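PDB 3TC1: octaprenyl Pyrophosphate Synthase from Helicobacter pylori, which probably builds the C40 diphosphate octaprenyl pyrophosphate by repeated, magnesium-dependent condensation of isopentenyl pyrophosphate with a shorter allylic diphosphate. Local coordinates for residues Ser40-Ala45 and Glu296-Asp301; Asp77-Lys82 and Ser91-Phe96; Val131-Arg136 and Thr163-Glu168; Ile245-Gln250 and Ile256-Glu261. All coordinates share one frame; numbering follows the deposited sequence.

Contact 1: Ser40-Ala45 and Glu296-Asp301; sequences SKLMLA and EKLAQD
Leu-298 reaches out from helix 293-301 and ends beside Leu-42 on helix 38-44, at the point where the two backbones come closest, 7.8 Å between the CA atoms of Leu-42 and Leu-298. Its side chain sets out toward the partner helix from CB onward, and Leu-298 CB lies 4.3 Å from Leu-42 CD2. CG sits a little further back, and its branch CD1 makes the closest touch, 3.5 Å from CD2 of Leu-42. The same methyl also brushes the root of Lys-41, with Leu-298 CD1 4.4 Å from Lys-41 CB, whereas the ammonium end of that lysine leads away. Leu-42 comes to the meeting from the flank: its CG stands opposite the carbonyl carbon (chi1 -73°), which swings CD2 across to Leu-298 and leaves CD1 to pack on Ile-167. Leucine suits both places because two methyls on a short stem let one residue touch two neighbours. On the outer side of helix 293-301, Lys-297 NZ and Asp-301 OD2 form a salt bridge of 2.7 Å one turn apart, on the carboxylate's syn side, a polar pair fit for an exposed surface. Leu-295 and Ile-294 add apolar cover against Leu-42 and Ala-45. The arrangement is helix-to-helix packing of the all-alpha prenyl synthase fold, joining a C-terminal helix to an early one.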
loop_
_atom_site.group_PDB
_atom_site.type_symbol
_atom_site.label_atom_id
_atom_site.label_comp_id
_atom_site.label_asym_id
_atom_site.label_seq_id
_atom_site.Cartn_x
_atom_site.Cartn_y
_atom_site.Cartn_z
ATOM N N SER B 40 -4.092 -11.085 -16.726
ATOM C CA SER B 40 -4.633 -10.435 -17.913
ATOM C C SER B 40 -5.052 -11.489 -18.948
ATOM O O SER B 40 -6.075 -11.337 -19.617
ATOM C CB SER B 40 -3.598 -9.494 -18.533
ATOM O OG SER B 40 -3.398 -8.356 -17.714
ATOM N N LYS B 41 -4.265 -12.555 -19.069
ATOM C CA LYS B 41 -4.565 -13.617 -20.032
ATOM C C LYS B 41 -5.901 -14.263 -19.692
ATOM O O LYS B 41 -6.717 -14.540 -20.573
ATOM C CB LYS B 41 -3.464 -14.684 -20.029
ATOM C CG LYS B 41 -2.112 -14.219 -20.557
ATOM C CD LYS B 41 -1.082 -15.331 -20.406
ATOM C CE LYS B 41 0.266 -14.957 -20.994
ATOM N NZ LYS B 41 1.232 -16.095 -20.881
ATOM N N LEU B 42 -6.118 -14.502 -18.406
ATOM C CA LEU B 42 -7.365 -15.094 -17.943
ATOM C C LEU B 42 -8.548 -14.172 -18.216
ATOM O O LEU B 42 -9.589 -14.613 -18.708
ATOM C CB LEU B 42 -7.280 -15.383 -16.446
ATOM C CG LEU B 42 -6.386 -16.562 -16.074
ATOM C CD1 LEU B 42 -6.231 -16.649 -14.565
ATOM C CD2 LEU B 42 -7.005 -17.836 -16.630
ATOM N N MET B 43 -8.382 -12.893 -17.891
ATOM C CA MET B 43 -9.429 -11.899 -18.088
ATOM C C MET B 43 -9.700 -11.601 -19.560
ATOM O O MET B 43 -10.854 -11.498 -19.971
ATOM C CB MET B 43 -9.054 -10.598 -17.368
ATOM C CG MET B 43 -8.922 -10.744 -15.859
ATOM S SD MET B 43 -8.054 -9.346 -15.128
ATOM C CE MET B 43 -9.396 -8.192 -14.965
ATOM N N LEU B 44 -8.640 -11.454 -20.351
ATOM C CA LEU B 44 -8.795 -11.159 -21.774
ATOM C C LEU B 44 -9.576 -12.256 -22.492
ATOM O O LEU B 44 -10.202 -12.004 -23.520
ATOM C CB LEU B 44 -7.427 -10.999 -22.441
ATOM C CG LEU B 44 -6.600 -9.759 -22.092
ATOM C CD1 LEU B 44 -5.196 -9.911 -22.644
ATOM C CD2 LEU B 44 -7.264 -8.524 -22.658
ATOM N N ALA B 45 -9.539 -13.464 -21.938
ATOM C CA ALA B 45 -10.221 -14.615 -22.523
ATOM C C ALA B 45 -11.738 -14.488 -22.544
ATOM O O ALA B 45 -12.417 -15.264 -23.224
ATOM C CB ALA B 45 -9.823 -15.889 -21.779
ATOM N N GLU B 296 -10.058 -22.920 -21.006
ATOM C CA GLU B 296 -9.976 -24.359 -20.870
ATOM C C GLU B 296 -8.540 -24.752 -21.109
ATOM O O GLU B 296 -8.036 -25.622 -20.440
ATOM C CB GLU B 296 -10.965 -25.057 -21.829
ATOM C CG GLU B 296 -12.402 -25.040 -21.268
ATOM C CD GLU B 296 -13.473 -25.454 -22.265
ATOM O OE1 GLU B 296 -13.154 -26.270 -23.146
ATOM O OE2 GLU B 296 -14.632 -24.976 -22.160
ATOM N N LYS B 297 -7.870 -24.055 -22.016
ATOM C CA LYS B 297 -6.467 -24.310 -22.331
ATOM C C LYS B 297 -5.599 -24.032 -21.104
ATOM O O LYS B 297 -4.764 -24.853 -20.723
ATOM C CB LYS B 297 -6.032 -23.407 -23.492
ATOM C CG LYS B 297 -4.578 -23.504 -23.919
ATOM C CD LYS B 297 -4.254 -24.830 -24.589
ATOM C CE LYS B 297 -2.963 -24.744 -25.406
ATOM N NZ LYS B 297 -1.812 -24.272 -24.592
ATOM N N LEU B 298 -5.810 -22.870 -20.491
ATOM C CA LEU B 298 -5.048 -22.465 -19.311
ATOM C C LEU B 298 -5.335 -23.317 -18.075
ATOM O O LEU B 298 -4.433 -23.592 -17.282
ATOM C CB LEU B 298 -5.330 -20.993 -18.985
ATOM C CG LEU B 298 -4.900 -19.969 -20.038
ATOM C CD1 LEU B 298 -5.503 -18.609 -19.725
ATOM C CD2 LEU B 298 -3.383 -19.898 -20.083
ATOM N N ALA B 299 -6.589 -23.722 -17.906
ATOM C CA ALA B 299 -6.977 -24.531 -16.758
ATOM C C ALA B 299 -6.395 -25.938 -16.829
ATOM O O ALA B 299 -6.176 -26.582 -15.800
ATOM C CB ALA B 299 -8.496 -24.597 -16.658
ATOM N N GLN B 300 -6.149 -26.416 -18.045
ATOM C CA GLN B 300 -5.587 -27.749 -18.236
ATOM C C GLN B 300 -4.068 -27.694 -18.130
ATOM O O GLN B 300 -3.446 -28.571 -17.533
ATOM C CB GLN B 300 -5.981 -28.299 -19.611
ATOM C CG GLN B 300 -7.480 -28.351 -19.852
ATOM C CD GLN B 300 -7.834 -28.683 -21.291
ATOM O OE1 GLN B 300 -7.294 -28.096 -22.228
ATOM N NE2 GLN B 300 -8.758 -29.621 -21.472
ATOM N N ASP B 301 -3.484 -26.648 -18.706
ATOM C CA ASP B 301 -2.036 -26.468 -18.715
ATOM C C ASP B 301 -1.395 -26.207 -17.356
ATOM O O ASP B 301 -0.224 -26.523 -17.153
ATOM C CB ASP B 301 -1.665 -25.338 -19.674
ATOM C CG ASP B 301 -1.974 -25.679 -21.115
ATOM O OD1 ASP B 301 -2.600 -26.736 -21.353
ATOM O OD2 ASP B 301 -1.596 -24.889 -22.007
#

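Contact 2: Asp77-Lys82 and Ser91-Phe96; sequences DDVIDK and SINALF
Asn-93 lays its amide against the last turn of 77-82, overlapping Asp-78 and Val-79. Its OD1 is 3.4 Å from Asp-78 CB, and its CB is 4.1 Å from Val-79 CG2. With CG between the backbone N and carbonyl carbon (chi1 48°), the amide turns toward the end of helix 53-80, and ND2 donates to Ala-83 O just beyond it. Aspartate suits position 78 because its carboxylate serves several donors: OD2 forms a salt bridge with Arg-86 and accepts from a water at 2.6 Å, which accepts from Ile-92 N at 3.0 Å. Ser-91 OG caps helix 92-116 weakly at Ala-94 N and also bonds Ala-83 O. Asp-77, Asp-78 and Asp-81 fit the DDxxD motif that in relatives binds diphosphate through magnesium; the Asp-78 side chain is about 11 Å from the bound magnesium ion. The contact joins the end of helix 53-80, closed by a Schellman motif at Lys-82, to the start of helix 92-116 across hairpin 85-90, while Phe-99 of the second subunit packs on Val-79.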
loop_
_atom_site.group_PDB
_atom_site.type_symbol
_atom_site.label_atom_id
_atom_site.label_comp_id
_atom_site.label_asym_id
_atom_site.label_seq_id
_atom_site.Cartn_x
_atom_site.Cartn_y
_atom_site.Cartn_z
ATOM N N ASP B 77 5.728 -7.818 -0.780
ATOM C CA ASP B 77 6.093 -9.165 -0.353
ATOM C C ASP B 77 7.610 -9.335 -0.354
ATOM O O ASP B 77 8.158 -10.003 0.516
ATOM C CB ASP B 77 5.453 -10.222 -1.260
ATOM C CG ASP B 77 3.945 -10.297 -1.101
ATOM O OD1 ASP B 77 3.461 -10.308 0.053
ATOM O OD2 ASP B 77 3.239 -10.358 -2.131
ATOM N N ASP B 78 8.291 -8.732 -1.323
ATOM C CA ASP B 78 9.745 -8.844 -1.387
ATOM C C ASP B 78 10.406 -8.151 -0.201
ATOM O O ASP B 78 11.452 -8.585 0.274
ATOM C CB ASP B 78 10.284 -8.263 -2.698
ATOM C CG ASP B 78 10.027 -9.173 -3.880
ATOM O OD1 ASP B 78 9.832 -10.384 -3.655
ATOM O OD2 ASP B 78 10.032 -8.687 -5.032
ATOM N N VAL B 79 9.790 -7.077 0.276
ATOM C CA VAL B 79 10.314 -6.345 1.423
ATOM C C VAL B 79 10.168 -7.200 2.679
ATOM O O VAL B 79 11.129 -7.415 3.421
ATOM C CB VAL B 79 9.539 -5.025 1.643
ATOM C CG1 VAL B 79 10.018 -4.339 2.916
ATOM C CG2 VAL B 79 9.725 -4.114 0.442
ATOM N N ILE B 80 8.953 -7.689 2.901
ATOM C CA ILE B 80 8.645 -8.504 4.067
ATOM C C ILE B 80 9.419 -9.824 4.098
ATOM O O ILE B 80 9.740 -10.335 5.170
ATOM C CB ILE B 80 7.128 -8.785 4.128
ATOM C CG1 ILE B 80 6.783 -9.576 5.386
ATOM C CG2 ILE B 80 6.697 -9.537 2.893
ATOM C CD1 ILE B 80 5.304 -9.810 5.548
ATOM N N ASP B 81 9.717 -10.373 2.924
ATOM C CA ASP B 81 10.466 -11.624 2.845
ATOM C C ASP B 81 11.967 -11.366 2.703
ATOM O O ASP B 81 12.758 -12.303 2.578
ATOM C CB ASP B 81 9.978 -12.470 1.662
ATOM C CG ASP B 81 8.602 -13.071 1.899
ATOM O OD1 ASP B 81 8.423 -13.770 2.920
ATOM O OD2 ASP B 81 7.703 -12.850 1.061
ATOM N N LYS B 82 12.351 -10.092 2.733
ATOM C CA LYS B 82 13.753 -9.704 2.599
ATOM C C LYS B 82 14.378 -10.341 1.360
ATOM O O LYS B 82 15.565 -10.677 1.349
ATOM C CB LYS B 82 14.544 -10.112 3.846
ATOM C CG LYS B 82 14.065 -9.453 5.133
ATOM C CD LYS B 82 14.959 -9.810 6.312
ATOM C CE LYS B 82 15.081 -11.317 6.479
ATOM N NZ LYS B 82 13.746 -11.974 6.563
ATOM N N SER B 91 15.844 -7.312 -6.568
ATOM C CA SER B 91 14.532 -6.811 -6.187
ATOM C C SER B 91 14.601 -5.292 -6.045
ATOM O O SER B 91 15.693 -4.710 -5.957
ATOM C CB SER B 91 14.099 -7.435 -4.860
ATOM O OG SER B 91 15.036 -7.142 -3.837
ATOM N N ILE B 92 13.440 -4.644 -6.026
ATOM C CA ILE B 92 13.404 -3.196 -5.885
ATOM C C ILE B 92 13.972 -2.778 -4.530
ATOM O O ILE B 92 14.662 -1.758 -4.430
ATOM C CB ILE B 92 11.960 -2.651 -6.044
ATOM C CG1 ILE B 92 11.515 -2.798 -7.499
ATOM C CG2 ILE B 92 11.895 -1.180 -5.635
ATOM C CD1 ILE B 92 12.397 -2.035 -8.491
ATOM N N ASN B 93 13.704 -3.565 -3.491
ATOM C CA ASN B 93 14.221 -3.233 -2.166
ATOM C C ASN B 93 15.735 -3.441 -2.091
ATOM O O ASN B 93 16.418 -2.796 -1.295
ATOM C CB ASN B 93 13.511 -4.046 -1.069
ATOM C CG ASN B 93 13.429 -5.531 -1.383
ATOM O OD1 ASN B 93 12.735 -5.945 -2.312
ATOM N ND2 ASN B 93 14.133 -6.342 -0.598
ATOM N N ALA B 94 16.260 -4.329 -2.928
ATOM C CA ALA B 94 17.696 -4.593 -2.942
ATOM C C ALA B 94 18.445 -3.465 -3.647
ATOM O O ALA B 94 19.589 -3.161 -3.305
ATOM C CB ALA B 94 17.979 -5.918 -3.636
ATOM N N LEU B 95 17.787 -2.845 -4.623
ATOM C CA LEU B 95 18.386 -1.760 -5.397
ATOM C C LEU B 95 18.103 -0.359 -4.851
ATOM O O LEU B 95 18.920 0.554 -5.020
ATOM C CB LEU B 95 17.897 -1.826 -6.851
ATOM C CG LEU B 95 18.251 -3.067 -7.678
ATOM C CD1 LEU B 95 17.472 -3.047 -8.986
ATOM C CD2 LEU B 95 19.752 -3.103 -7.939
ATOM N N PHE B 96 16.958 -0.186 -4.190
ATOM C CA PHE B 96 16.585 1.131 -3.676
ATOM C C PHE B 96 16.183 1.203 -2.202
ATOM O O PHE B 96 15.730 2.249 -1.734
ATOM C CB PHE B 96 15.453 1.692 -4.541
ATOM C CG PHE B 96 15.760 1.681 -6.011
ATOM C CD1 PHE B 96 16.576 2.661 -6.575
ATOM C CD2 PHE B 96 15.259 0.674 -6.831
ATOM C CE1 PHE B 96 16.886 2.639 -7.936
ATOM C CE2 PHE B 96 15.562 0.642 -8.195
ATOM C CZ PHE B 96 16.377 1.625 -8.747
HETATM O O HOH W 1 11.033 -6.344 -5.704
#

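Contact 3: Val131-Arg136 and Thr163-Glu168; sequences VLRLSR and TAHFIE
Two neighbouring helices of the central all-alpha bundle meet here, with Arg-133 crossing over His-165 and Leu-134 pressing on Phe-166. The guanidinium of Arg-133 lies over one face of the imidazole, the two planes 37° apart. A bend at chi3 (62°) folds the arginine end over the ring. The closest approaches in this pair are shorter than normal packing allows, so their exact spacing is doubtful. The polar partner of Arg-133 is instead Asp-161, which takes a salt bridge from NH2 and holds Arg-136 NE through its other oxygen; one carboxylate thus ties down two arginines. Histidine suits its place because its ring edge can donate: His-165 ND1 bonds Glu-168 OE1 at 2.8 Å, nearly in the ring plane, which fixes the ring's rotation. Beneath this polar layer Leu-134 CD2 touches Phe-166 CB at 3.8 Å, and Leu-134 CD1 stands 4.1 Å from Phe-166 CG, above the ring face and offset toward its rim. Phe-166 extends its ring opposite its own backbone N (chi1 179°), deeper into the fold. There helix 53-80 covers it with Val-66, Ile-69 and Gln-70. Helix 182-205 lies by His-165 through Leu-190, and another side of helix 121-144 faces the second subunit, where Arg-136 NH1 bonds Ile-20 O of that chain.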
loop_
_atom_site.group_PDB
_atom_site.type_symbol
_atom_site.label_atom_id
_atom_site.label_comp_id
_atom_site.label_asym_id
_atom_site.label_seq_id
_atom_site.Cartn_x
_atom_site.Cartn_y
_atom_site.Cartn_z
ATOM N N VAL B 131 -7.930 -6.765 -2.481
ATOM C CA VAL B 131 -6.665 -6.234 -1.986
ATOM C C VAL B 131 -6.658 -6.311 -0.452
ATOM O O VAL B 131 -5.613 -6.530 0.155
ATOM C CB VAL B 131 -6.433 -4.773 -2.432
ATOM C CG1 VAL B 131 -5.141 -4.243 -1.818
ATOM C CG2 VAL B 131 -6.342 -4.697 -3.955
ATOM N N LEU B 132 -7.821 -6.142 0.170
ATOM C CA LEU B 132 -7.909 -6.228 1.625
ATOM C C LEU B 132 -7.610 -7.661 2.066
ATOM O O LEU B 132 -6.960 -7.886 3.085
ATOM C CB LEU B 132 -9.302 -5.817 2.110
ATOM C CG LEU B 132 -9.562 -5.981 3.614
ATOM C CD1 LEU B 132 -8.545 -5.174 4.412
ATOM C CD2 LEU B 132 -10.974 -5.534 3.942
ATOM N N ARG B 133 -8.083 -8.637 1.300
ATOM C CA ARG B 133 -7.820 -10.025 1.647
ATOM C C ARG B 133 -6.370 -10.394 1.367
ATOM O O ARG B 133 -5.784 -11.197 2.084
ATOM C CB ARG B 133 -8.785 -10.941 0.899
ATOM C CG ARG B 133 -10.215 -10.672 1.311
ATOM C CD ARG B 133 -11.179 -11.666 0.730
ATOM N NE ARG B 133 -10.874 -13.011 1.198
ATOM C CZ ARG B 133 -11.762 -13.993 1.250
ATOM N NH1 ARG B 133 -13.011 -13.776 0.859
ATOM N NH2 ARG B 133 -11.408 -15.186 1.711
ATOM N N LEU B 134 -5.784 -9.798 0.333
ATOM C CA LEU B 134 -4.382 -10.059 0.021
ATOM C C LEU B 134 -3.527 -9.593 1.203
ATOM O O LEU B 134 -2.544 -10.235 1.574
ATOM C CB LEU B 134 -3.951 -9.293 -1.234
ATOM C CG LEU B 134 -4.533 -9.699 -2.586
ATOM C CD1 LEU B 134 -4.108 -8.686 -3.641
ATOM C CD2 LEU B 134 -4.055 -11.094 -2.955
ATOM N N SER B 135 -3.899 -8.464 1.794
ATOM C CA SER B 135 -3.132 -7.955 2.924
ATOM C C SER B 135 -3.362 -8.815 4.165
ATOM O O SER B 135 -2.442 -9.029 4.952
ATOM C CB SER B 135 -3.484 -6.486 3.206
ATOM O OG SER B 135 -4.757 -6.350 3.821
ATOM N N ARG B 136 -4.578 -9.324 4.340
ATOM C CA ARG B 136 -4.859 -10.175 5.490
ATOM C C ARG B 136 -4.103 -11.492 5.315
ATOM O O ARG B 136 -3.574 -12.052 6.276
ATOM C CB ARG B 136 -6.360 -10.463 5.620
ATOM C CG ARG B 136 -6.703 -11.308 6.838
ATOM C CD ARG B 136 -8.201 -11.507 6.996
ATOM N NE ARG B 136 -8.761 -12.398 5.985
ATOM C CZ ARG B 136 -10.057 -12.483 5.701
ATOM N NH1 ARG B 136 -10.933 -11.728 6.350
ATOM N NH2 ARG B 136 -10.480 -13.319 4.760
ATOM N N THR B 163 -3.834 -15.722 -2.808
ATOM C CA THR B 163 -3.843 -16.011 -4.236
ATOM C C THR B 163 -5.180 -16.246 -4.925
ATOM O O THR B 163 -5.487 -15.598 -5.923
ATOM C CB THR B 163 -2.959 -17.251 -4.552
ATOM O OG1 THR B 163 -1.617 -17.010 -4.119
ATOM C CG2 THR B 163 -2.957 -17.543 -6.049
ATOM N N ALA B 164 -5.965 -17.181 -4.408
ATOM C CA ALA B 164 -7.228 -17.546 -5.041
ATOM C C ALA B 164 -8.277 -16.455 -5.216
ATOM O O ALA B 164 -8.764 -16.240 -6.324
ATOM C CB ALA B 164 -7.835 -18.737 -4.316
ATOM N N HIS B 165 -8.636 -15.779 -4.130
ATOM C CA HIS B 165 -9.657 -14.735 -4.186
ATOM C C HIS B 165 -9.371 -13.564 -5.118
ATOM O O HIS B 165 -10.295 -12.976 -5.671
ATOM C CB HIS B 165 -9.953 -14.217 -2.778
ATOM C CG HIS B 165 -10.753 -15.173 -1.947
ATOM N ND1 HIS B 165 -12.029 -15.567 -2.291
ATOM C CD2 HIS B 165 -10.450 -15.832 -0.805
ATOM C CE1 HIS B 165 -12.478 -16.428 -1.394
ATOM N NE2 HIS B 165 -11.540 -16.606 -0.481
ATOM N N PHE B 166 -8.103 -13.213 -5.288
ATOM C CA PHE B 166 -7.754 -12.116 -6.178
ATOM C C PHE B 166 -8.048 -12.514 -7.630
ATOM O O PHE B 166 -8.611 -11.728 -8.399
ATOM C CB PHE B 166 -6.280 -11.745 -5.988
ATOM C CG PHE B 166 -5.805 -10.633 -6.878
ATOM C CD1 PHE B 166 -6.646 -9.576 -7.218
ATOM C CD2 PHE B 166 -4.496 -10.620 -7.347
ATOM C CE1 PHE B 166 -6.186 -8.522 -8.014
ATOM C CE2 PHE B 166 -4.028 -9.572 -8.140
ATOM C CZ PHE B 166 -4.877 -8.521 -8.473
ATOM N N ILE B 167 -7.676 -13.733 -8.011
ATOM C CA ILE B 167 -7.948 -14.190 -9.374
ATOM C C ILE B 167 -9.468 -14.281 -9.537
ATOM O O ILE B 167 -10.025 -13.882 -10.564
ATOM C CB ILE B 167 -7.290 -15.565 -9.652
ATOM C CG1 ILE B 167 -5.768 -15.422 -9.582
ATOM C CG2 ILE B 167 -7.699 -16.081 -11.037
ATOM C CD1 ILE B 167 -5.002 -16.733 -9.704
ATOM N N GLU B 168 -10.135 -14.797 -8.513
ATOM C CA GLU B 168 -11.590 -14.896 -8.531
ATOM C C GLU B 168 -12.186 -13.509 -8.762
ATOM O O GLU B 168 -13.059 -13.330 -9.616
ATOM C CB GLU B 168 -12.102 -15.435 -7.196
ATOM C CG GLU B 168 -13.613 -15.319 -7.028
ATOM C CD GLU B 168 -14.085 -15.705 -5.640
ATOM O OE1 GLU B 168 -13.465 -15.254 -4.656
ATOM O OE2 GLU B 168 -15.080 -16.448 -5.530
#

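Contact 4: Ile245-Gln250 and Ile256-Glu261; sequences ISYFKQ and IEWTKE
The edge of the Tyr-247 ring points into one face of the Trp-258 indole, a T-shaped pair with planes at 82° and ring centroids, tyrosine to indole six-membered ring, 5.2 Å apart. Tyr-247 CE2 makes the nearest touch, 3.6 Å from Trp-258 CE3, above the indole but offset toward its rim. Next to it Tyr-247 CD2 lies 4.0 Å from Trp-258 CZ3, so one side of the tyrosine rests along the benzene half of the indole. At the indole's own edge, near its plane, is Thr-259 OG1, which bonds Ile-255 O. Trp-258 CG stands opposite its backbone N (chi1 -179°), carrying the indole out to the tyrosine and to Leu-243 and Leu-244 of helix 238-246. Large aromatic rings suit these partly exposed places, because long flat side chains can bridge backbones that stay far apart, 10.1 Å between the CA atoms of Tyr-247 and Trp-258. Beyond Tyr-247 the chain makes a type II beta turn closed by Gln-250 N to Tyr-247 O, 2.9 Å. Within it Gln-250 NE2 reaches back to Phe-248 O, also at 2.9 Å. The whole is a helix-loop-helix connection, in which the aromatic pair ties the turn after helix 238-246 to helix 253-265 at the periphery of the domain.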
loop_
_atom_site.group_PDB
_atom_site.type_symbol
_atom_site.label_atom_id
_atom_site.label_comp_id
_atom_site.label_asym_id
_atom_site.label_seq_id
_atom_site.Cartn_x
_atom_site.Cartn_y
_atom_site.Cartn_z
ATOM N N ILE B 245 10.440 -31.078 11.658
ATOM C CA ILE B 245 10.268 -29.867 12.446
ATOM C C ILE B 245 11.615 -29.185 12.703
ATOM O O ILE B 245 11.730 -27.962 12.623
ATOM C CB ILE B 245 9.569 -30.166 13.794
ATOM C CG1 ILE B 245 8.120 -30.595 13.536
ATOM C CG2 ILE B 245 9.600 -28.922 14.688
ATOM C CD1 ILE B 245 7.341 -30.951 14.787
ATOM N N SER B 246 12.640 -29.980 12.993
ATOM C CA SER B 246 13.969 -29.439 13.249
ATOM C C SER B 246 14.546 -28.784 11.991
ATOM O O SER B 246 15.429 -27.933 12.079
ATOM C CB SER B 246 14.917 -30.544 13.707
ATOM O OG SER B 246 15.335 -31.329 12.600
ATOM N N TYR B 247 14.064 -29.185 10.819
ATOM C CA TYR B 247 14.571 -28.597 9.586
ATOM C C TYR B 247 13.829 -27.319 9.200
ATOM O O TYR B 247 14.182 -26.665 8.219
ATOM C CB TYR B 247 14.504 -29.605 8.431
ATOM C CG TYR B 247 15.381 -30.822 8.633
ATOM C CD1 TYR B 247 16.511 -30.765 9.458
ATOM C CD2 TYR B 247 15.094 -32.030 7.990
ATOM C CE1 TYR B 247 17.333 -31.881 9.639
ATOM C CE2 TYR B 247 15.910 -33.147 8.161
ATOM C CZ TYR B 247 17.026 -33.067 8.988
ATOM O OH TYR B 247 17.828 -34.176 9.172
ATOM N N PHE B 248 12.808 -26.967 9.974
ATOM C CA PHE B 248 12.029 -25.757 9.712
ATOM C C PHE B 248 12.977 -24.554 9.619
ATOM O O PHE B 248 13.826 -24.353 10.490
ATOM C CB PHE B 248 11.014 -25.543 10.842
ATOM C CG PHE B 248 10.115 -24.352 10.642
ATOM C CD1 PHE B 248 9.168 -24.339 9.622
ATOM C CD2 PHE B 248 10.211 -23.245 11.483
ATOM C CE1 PHE B 248 8.326 -23.240 9.440
ATOM C CE2 PHE B 248 9.370 -22.133 11.309
ATOM C CZ PHE B 248 8.428 -22.133 10.289
ATOM N N LYS B 249 12.827 -23.772 8.551
ATOM C CA LYS B 249 13.649 -22.586 8.303
ATOM C C LYS B 249 15.151 -22.822 8.201
ATOM O O LYS B 249 15.934 -21.868 8.238
ATOM C CB LYS B 249 13.382 -21.508 9.359
ATOM C CG LYS B 249 12.132 -20.695 9.075
ATOM C CD LYS B 249 11.922 -19.595 10.101
ATOM C CE LYS B 249 10.671 -18.788 9.764
ATOM N NZ LYS B 249 10.434 -17.684 10.726
ATOM N N GLN B 250 15.558 -24.079 8.076
ATOM C CA GLN B 250 16.974 -24.393 7.938
ATOM C C GLN B 250 17.328 -24.409 6.453
ATOM O O GLN B 250 16.452 -24.566 5.600
ATOM C CB GLN B 250 17.288 -25.726 8.612
ATOM C CG GLN B 250 16.976 -25.685 10.097
ATOM C CD GLN B 250 17.408 -24.372 10.735
ATOM O OE1 GLN B 250 18.566 -23.963 10.624
ATOM N NE2 GLN B 250 16.474 -23.702 11.404
ATOM N N ILE B 256 17.437 -30.767 1.856
ATOM C CA ILE B 256 16.679 -30.892 0.621
ATOM C C ILE B 256 16.647 -32.359 0.164
ATOM O O ILE B 256 15.582 -32.900 -0.137
ATOM C CB ILE B 256 17.279 -30.001 -0.490
ATOM C CG1 ILE B 256 16.963 -28.529 -0.182
ATOM C CG2 ILE B 256 16.704 -30.392 -1.852
ATOM C CD1 ILE B 256 17.636 -27.535 -1.114
ATOM N N GLU B 257 17.807 -33.012 0.133
ATOM C CA GLU B 257 17.844 -34.412 -0.284
ATOM C C GLU B 257 17.000 -35.310 0.619
ATOM O O GLU B 257 16.285 -36.189 0.133
ATOM C CB GLU B 257 19.289 -34.924 -0.339
ATOM C CG GLU B 257 20.094 -34.318 -1.479
ATOM C CD GLU B 257 19.359 -34.387 -2.818
ATOM O OE1 GLU B 257 18.987 -35.503 -3.237
ATOM O OE2 GLU B 257 19.150 -33.328 -3.451
ATOM N N TRP B 258 17.071 -35.093 1.931
ATOM C CA TRP B 258 16.284 -35.894 2.861
ATOM C C TRP B 258 14.787 -35.689 2.583
ATOM O O TRP B 258 14.007 -36.645 2.538
ATOM C CB TRP B 258 16.602 -35.488 4.307
ATOM C CG TRP B 258 15.852 -36.281 5.354
ATOM C CD1 TRP B 258 16.224 -37.479 5.911
ATOM C CD2 TRP B 258 14.607 -35.923 5.971
ATOM N NE1 TRP B 258 15.288 -37.880 6.841
ATOM C CE2 TRP B 258 14.286 -36.946 6.895
ATOM C CE3 TRP B 258 13.731 -34.835 5.833
ATOM C CZ2 TRP B 258 13.123 -36.912 7.677
ATOM C CZ3 TRP B 258 12.578 -34.803 6.612
ATOM C CH2 TRP B 258 12.286 -35.837 7.522
ATOM N N THR B 259 14.395 -34.433 2.390
ATOM C CA THR B 259 13.003 -34.086 2.119
ATOM C C THR B 259 12.496 -34.720 0.824
ATOM O O THR B 259 11.350 -35.180 0.751
ATOM C CB THR B 259 12.831 -32.549 2.016
ATOM O OG1 THR B 259 13.266 -31.938 3.237
ATOM C CG2 THR B 259 11.386 -32.192 1.776
ATOM N N LYS B 260 13.331 -34.739 -0.208
ATOM C CA LYS B 260 12.908 -35.339 -1.468
ATOM C C LYS B 260 12.669 -36.838 -1.325
ATOM O O LYS B 260 11.751 -37.390 -1.936
ATOM C CB LYS B 260 13.938 -35.069 -2.569
ATOM C CG LYS B 260 13.963 -33.617 -3.013
ATOM C CD LYS B 260 14.723 -33.422 -4.315
ATOM C CE LYS B 260 16.201 -33.699 -4.155
ATOM N NZ LYS B 260 16.953 -33.358 -5.400
ATOM N N GLU B 261 13.495 -37.497 -0.519
ATOM C CA GLU B 261 13.344 -38.934 -0.300
ATOM C C GLU B 261 12.050 -39.222 0.444
ATOM O O GLU B 261 11.360 -40.193 0.142
ATOM C CB GLU B 261 14.515 -39.490 0.512
ATOM C CG GLU B 261 15.871 -39.296 -0.133
ATOM C CD GLU B 261 16.973 -39.996 0.630
ATOM O OE1 GLU B 261 16.849 -40.141 1.864
ATOM O OE2 GLU B 261 17.971 -40.395 -0.003
#

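Along the chain contact 1 joins an early helix, 38-44, to the last one, 293-301, and the other three follow one another between its segments: contact 2, contact 3, then contact 4. Contact 3 is nearest the middle, about 9 Å from the chain's centre, and touches contact 1 through Ile-167 and Leu-42. Contact 2 pairs helices 53-80 and 92-116, contact 3 the following helix 121-144 with 152-177; their centres are about 21 Å apart and both reach the second subunit. Contact 4 is peripheral, about 35 Å from contact 1 between centres. Contacts 1 and 3 thus form one continuous packed region, while contacts 2 and 4 secure a helix end and an outer connection apart from it.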